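Local atomic coordinates of tail lysozyme, putative (Geobacter sulfurreducens, PDB entry 2IA7), a protein that is of unknown function but, as a gp25-like putative tail lysozyme, probably serves as a baseplate wedge component of a phage tail or a related contractile machine. Residues Pro99-Ile111 against Arg121-Ser133. Residues are numbered along the deposited sequence; the frame is centred on the assembly and turned at random.
Sequences PREAAEGRLLIDI and RFNLVYPFYLKES
Asp110 and Val125 touch because both side chains rise from the same face of the sheet: Asp110 sets CG anti to its carbonyl carbon (chi1 -62°), and Val125 holds CG2 in the same sense, so carboxylate and methyl run side by side with OD1 3.4 Å from CG2. The same carboxylate is gripped end-on by Arg100, whose NH1 lies 2.8 Å from Asp110 OD2 and NH2 2.9 Å from Asp110 OD1. Both bonds use syn lone pairs and lie close to the guanidinium plane, which fixes the rotation of both groups; Leu108 CB sits over one guanidinium face, toward its rim. Replacing Asp110 with an alanine would remove the carboxylate and is likely to leave the Arg100 guanidinium without its anionic mate, free to turn away from Val125.

Farther along this face, Leu108 CD2 packs on Pro127 CB at 3.7 Å. Arg106 then lies alongside Tyr129, with CD 3.5 Å from the ring's CE2. A bend at chi3 (-73°) turns its guanidinium back to Glu101, where NE reaches OE1 at 2.7 Å, a salt bridge from the start of the strand back to the turn that precedes it.

On the other face, Ile109 CG1 comes to the edge of the Phe128 ring, 3.7 Å from CD2, while Tyr126 CE2 lies over one face of that ring, toward its rim. Ile111 CD1 meets Leu124 CD2, and helices 69-86 and 30-42 pack under this apolar side through Ile75, Leu83 and Leu42.

Between the faces run paired backbone bonds at Leu107-Phe128, Ile109-Tyr126 and Ile111-Leu124; Leu130 N adds one more to Gly105 O, which a water also links to Leu130 O. This is an antiparallel beta hairpin, strands 106-115 and 120-129, forming the second and third strands of a meander backed by helices, consistent with the gp25-like family.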
loop_
_atom_site.group_PDB
_atom_site.type_symbol
_atom_site.label_atom_id
_atom_site.label_comp_id
_atom_site.label_asym_id
_atom_site.label_seq_id
_atom_site.Cartn_x
_atom_site.Cartn_y
_atom_site.Cartn_z
ATOM N N PRO A 99 13.718 4.379 -2.091
ATOM C CA PRO A 99 13.894 5.491 -3.010
ATOM C C PRO A 99 14.629 5.080 -4.293
ATOM O O PRO A 99 15.172 5.947 -5.040
ATOM C CB PRO A 99 14.763 6.440 -2.177
ATOM C CG PRO A 99 15.626 5.509 -1.393
ATOM C CD PRO A 99 14.821 4.261 -1.132
ATOM N N ARG A 100 14.619 3.792 -4.653
ATOM C CA ARG A 100 15.446 3.352 -5.798
ATOM C C ARG A 100 15.005 3.934 -7.146
ATOM O O ARG A 100 15.822 3.983 -8.101
ATOM C CB ARG A 100 15.587 1.838 -5.851
ATOM C CG ARG A 100 14.339 1.058 -6.160
ATOM C CD ARG A 100 14.571 -0.427 -6.392
ATOM N NE ARG A 100 13.302 -1.129 -6.517
ATOM C CZ ARG A 100 12.613 -1.687 -5.522
ATOM N NH1 ARG A 100 13.038 -1.632 -4.268
ATOM N NH2 ARG A 100 11.438 -2.221 -5.756
ATOM N N GLU A 101 13.756 4.408 -7.235
ATOM C CA GLU A 101 13.246 5.113 -8.410
ATOM C C GLU A 101 12.925 6.564 -8.110
ATOM O O GLU A 101 12.153 7.200 -8.827
ATOM C CB GLU A 101 12.029 4.381 -8.979
ATOM C CG GLU A 101 12.428 3.076 -9.686
ATOM C CD GLU A 101 11.302 2.347 -10.379
ATOM O OE1 GLU A 101 10.195 2.906 -10.614
ATOM O OE2 GLU A 101 11.535 1.162 -10.669
ATOM N N ALA A 102 13.519 7.101 -7.050
ATOM C CA ALA A 102 13.249 8.488 -6.661
ATOM C C ALA A 102 13.602 9.479 -7.792
ATOM O O ALA A 102 12.860 10.444 -8.006
ATOM C CB ALA A 102 13.975 8.845 -5.383
ATOM N N ALA A 103 14.662 9.180 -8.550
ATOM C CA ALA A 103 15.109 10.033 -9.687
ATOM C C ALA A 103 14.026 10.166 -10.748
ATOM O O ALA A 103 13.982 11.143 -11.488
ATOM C CB ALA A 103 16.372 9.471 -10.322
ATOM N N GLU A 104 13.142 9.178 -10.811
ATOM C CA GLU A 104 12.005 9.225 -11.704
ATOM C C GLU A 104 10.720 9.696 -10.984
ATOM O O GLU A 104 9.648 9.629 -11.556
ATOM C CB GLU A 104 11.824 7.860 -12.360
ATOM C CG GLU A 104 13.145 7.157 -12.774
ATOM C CD GLU A 104 14.106 8.059 -13.523
ATOM N N GLY A 105 10.847 10.189 -9.758
ATOM C CA GLY A 105 9.715 10.726 -9.002
ATOM C C GLY A 105 8.773 9.674 -8.409
ATOM O O GLY A 105 7.564 9.920 -8.212
ATOM N N ARG A 106 9.321 8.493 -8.118
ATOM C CA ARG A 106 8.526 7.455 -7.487
ATOM C C ARG A 106 9.172 6.999 -6.197
ATOM O O ARG A 106 10.379 7.019 -6.068
ATOM C CB ARG A 106 8.346 6.285 -8.438
ATOM C CG ARG A 106 7.536 6.613 -9.690
ATOM C CD ARG A 106 7.276 5.396 -10.514
ATOM N NE ARG A 106 8.502 4.976 -11.182
ATOM C CZ ARG A 106 8.913 5.420 -12.366
ATOM N NH1 ARG A 106 8.212 6.319 -13.042
ATOM N NH2 ARG A 106 10.050 4.969 -12.877
ATOM N N LEU A 107 8.326 6.585 -5.250
ATOM C CA LEU A 107 8.727 5.889 -4.047
ATOM C C LEU A 107 8.040 4.532 -4.128
ATOM O O LEU A 107 6.808 4.468 -4.204
ATOM C CB LEU A 107 8.281 6.589 -2.758
ATOM C CG LEU A 107 9.122 7.717 -2.168
ATOM C CD1 LEU A 107 8.358 8.309 -0.996
ATOM C CD2 LEU A 107 10.468 7.170 -1.699
ATOM N N LEU A 108 8.822 3.452 -4.081
ATOM C CA LEU A 108 8.290 2.104 -4.246
ATOM C C LEU A 108 8.147 1.455 -2.893
ATOM O O LEU A 108 9.112 1.473 -2.095
ATOM C CB LEU A 108 9.216 1.294 -5.161
ATOM C CG LEU A 108 9.341 1.801 -6.586
ATOM C CD1 LEU A 108 10.320 0.878 -7.365
ATOM C CD2 LEU A 108 8.027 1.996 -7.364
ATOM N N ILE A 109 6.989 0.850 -2.608
ATOM C CA ILE A 109 6.778 0.129 -1.350
ATOM C C ILE A 109 6.909 -1.336 -1.644
ATOM O O ILE A 109 6.126 -1.907 -2.375
ATOM C CB ILE A 109 5.439 0.411 -0.702
ATOM C CG1 ILE A 109 5.165 1.927 -0.776
ATOM C CG2 ILE A 109 5.455 -0.128 0.694
ATOM C CD1 ILE A 109 6.125 2.842 -0.046
ATOM N N ASP A 110 7.965 -1.951 -1.120
ATOM C CA ASP A 110 8.181 -3.389 -1.223
ATOM C C ASP A 110 7.477 -4.043 -0.032
ATOM O O ASP A 110 7.826 -3.805 1.115
ATOM C CB ASP A 110 9.651 -3.676 -1.182
ATOM C CG ASP A 110 10.403 -3.042 -2.363
ATOM O OD1 ASP A 110 10.016 -3.259 -3.499
ATOM O OD2 ASP A 110 11.490 -2.424 -2.058
ATOM N N ILE A 111 6.473 -4.855 -0.328
ATOM C CA ILE A 111 5.595 -5.460 0.606
ATOM C C ILE A 111 5.707 -6.981 0.488
ATOM O O ILE A 111 5.366 -7.549 -0.533
ATOM C CB ILE A 111 4.126 -5.028 0.373
ATOM C CG1 ILE A 111 3.964 -3.487 0.412
ATOM C CG2 ILE A 111 3.257 -5.688 1.444
ATOM C CD1 ILE A 111 2.624 -2.978 -0.092
ATOM N N ARG A 121 3.876 -17.262 0.758
ATOM C CA ARG A 121 4.427 -15.925 0.772
ATOM C C ARG A 121 4.448 -15.325 -0.609
ATOM O O ARG A 121 4.725 -16.006 -1.583
ATOM C CB ARG A 121 5.815 -15.946 1.407
ATOM C CG ARG A 121 5.744 -16.475 2.831
ATOM C CD ARG A 121 7.027 -16.418 3.576
ATOM N NE ARG A 121 6.740 -16.617 4.992
ATOM C CZ ARG A 121 7.568 -16.312 5.986
ATOM N NH1 ARG A 121 8.776 -15.802 5.747
ATOM N NH2 ARG A 121 7.163 -16.514 7.233
ATOM N N PHE A 122 4.162 -14.015 -0.648
ATOM C CA PHE A 122 4.160 -13.262 -1.871
ATOM C C PHE A 122 4.856 -11.930 -1.653
ATOM O O PHE A 122 5.016 -11.467 -0.518
ATOM C CB PHE A 122 2.722 -13.024 -2.364
ATOM C CG PHE A 122 2.038 -14.230 -2.735
ATOM C CD1 PHE A 122 2.132 -14.716 -4.002
ATOM C CD2 PHE A 122 1.280 -14.891 -1.812
ATOM C CE1 PHE A 122 1.489 -15.877 -4.334
ATOM C CE2 PHE A 122 0.653 -16.022 -2.126
ATOM C CZ PHE A 122 0.725 -16.519 -3.370
ATOM N N ASN A 123 5.271 -11.322 -2.758
ATOM C CA ASN A 123 5.847 -9.982 -2.760
ATOM C C ASN A 123 4.985 -9.105 -3.653
ATOM O O ASN A 123 4.396 -9.576 -4.646
ATOM C CB ASN A 123 7.280 -10.029 -3.282
ATOM C CG ASN A 123 8.061 -8.734 -2.977
ATOM O OD1 ASN A 123 8.368 -8.447 -1.818
ATOM N ND2 ASN A 123 8.417 -7.988 -4.042
ATOM N N LEU A 124 4.876 -7.813 -3.322
ATOM C CA LEU A 124 4.186 -6.874 -4.143
ATOM C C LEU A 124 4.909 -5.559 -4.013
ATOM O O LEU A 124 5.300 -5.192 -2.915
ATOM C CB LEU A 124 2.760 -6.704 -3.615
ATOM C CG LEU A 124 1.781 -5.848 -4.385
ATOM C CD1 LEU A 124 0.334 -6.365 -4.277
ATOM C CD2 LEU A 124 1.866 -4.405 -3.825
ATOM N N VAL A 125 5.105 -4.879 -5.135
ATOM C CA VAL A 125 5.763 -3.597 -5.167
ATOM C C VAL A 125 4.698 -2.573 -5.527
ATOM O O VAL A 125 4.101 -2.654 -6.603
ATOM C CB VAL A 125 6.897 -3.559 -6.185
ATOM C CG1 VAL A 125 7.533 -2.174 -6.236
ATOM C CG2 VAL A 125 7.958 -4.650 -5.855
ATOM N N TYR A 126 4.438 -1.627 -4.638
ATOM C CA TYR A 126 3.406 -0.636 -4.851
ATOM C C TYR A 126 4.048 0.723 -5.134
ATOM O O TYR A 126 4.740 1.262 -4.263
ATOM C CB TYR A 126 2.456 -0.526 -3.648
ATOM C CG TYR A 126 1.262 0.295 -4.041
ATOM C CD1 TYR A 126 0.224 -0.253 -4.787
ATOM C CD2 TYR A 126 1.203 1.641 -3.710
ATOM C CE1 TYR A 126 -0.858 0.538 -5.233
ATOM C CE2 TYR A 126 0.137 2.426 -4.159
ATOM C CZ TYR A 126 -0.866 1.871 -4.914
ATOM O OH TYR A 126 -1.881 2.733 -5.270
ATOM N N PRO A 127 3.796 1.323 -6.314
ATOM C CA PRO A 127 4.391 2.628 -6.592
ATOM C C PRO A 127 3.563 3.832 -6.105
ATOM O O PRO A 127 2.349 3.964 -6.394
ATOM C CB PRO A 127 4.503 2.627 -8.112
ATOM C CG PRO A 127 3.327 1.810 -8.544
ATOM C CD PRO A 127 3.056 0.797 -7.475
ATOM N N PHE A 128 4.227 4.732 -5.386
ATOM C CA PHE A 128 3.698 6.075 -5.097
ATOM C C PHE A 128 4.470 7.085 -5.946
ATOM O O PHE A 128 5.621 6.892 -6.267
ATOM C CB PHE A 128 3.788 6.430 -3.622
ATOM C CG PHE A 128 2.761 5.750 -2.764
ATOM C CD1 PHE A 128 1.428 6.076 -2.853
ATOM C CD2 PHE A 128 3.149 4.839 -1.807
ATOM C CE1 PHE A 128 0.477 5.460 -2.034
ATOM C CE2 PHE A 128 2.203 4.221 -0.993
ATOM C CZ PHE A 128 0.870 4.541 -1.111
ATOM N N TYR A 129 3.767 8.111 -6.408
ATOM C CA TYR A 129 4.321 9.102 -7.322
ATOM C C TYR A 129 4.445 10.389 -6.562
ATOM O O TYR A 129 3.466 10.858 -5.994
ATOM C CB TYR A 129 3.375 9.293 -8.523
ATOM C CG TYR A 129 3.307 8.081 -9.366
ATOM C CD1 TYR A 129 2.504 7.032 -9.014
ATOM C CD2 TYR A 129 4.104 7.937 -10.479
ATOM C CE1 TYR A 129 2.488 5.855 -9.752
ATOM C CE2 TYR A 129 4.091 6.780 -11.217
ATOM C CZ TYR A 129 3.291 5.739 -10.850
ATOM O OH TYR A 129 3.290 4.588 -11.586
ATOM N N LEU A 130 5.649 10.947 -6.507
ATOM C CA LEU A 130 5.871 12.224 -5.832
ATOM C C LEU A 130 5.415 13.347 -6.722
ATOM O O LEU A 130 5.906 13.464 -7.847
ATOM C CB LEU A 130 7.347 12.413 -5.524
ATOM C CG LEU A 130 7.920 11.490 -4.473
ATOM C CD1 LEU A 130 9.421 11.256 -4.750
ATOM C CD2 LEU A 130 7.662 12.078 -3.101
ATOM N N LYS A 131 4.419 14.102 -6.284
ATOM C CA LYS A 131 3.874 15.186 -7.119
ATOM C C LYS A 131 3.825 16.464 -6.331
ATOM O O LYS A 131 3.763 16.439 -5.105
ATOM C CB LYS A 131 2.442 14.872 -7.579
ATOM C CG LYS A 131 2.203 13.520 -8.206
ATOM C CD LYS A 131 2.556 13.430 -9.667
ATOM C CE LYS A 131 1.807 12.212 -10.230
ATOM N NZ LYS A 131 2.040 12.013 -11.616
ATOM N N GLU A 132 3.809 17.594 -7.043
ATOM C CA GLU A 132 3.552 18.892 -6.411
ATOM C C GLU A 132 2.238 18.885 -5.631
ATOM O O GLU A 132 1.251 18.298 -6.073
ATOM C CB GLU A 132 3.555 19.997 -7.470
ATOM C CG GLU A 132 4.948 20.217 -8.101
ATOM N N SER A 133 2.245 19.515 -4.461
ATOM C CA SER A 133 1.098 19.510 -3.539
ATOM C C SER A 133 -0.199 20.061 -4.152
ATOM O O SER A 133 -1.268 19.463 -4.011
ATOM C CB SER A 133 1.439 20.332 -2.276
HETATM O O HOH W 1 5.836 11.485 -10.168
#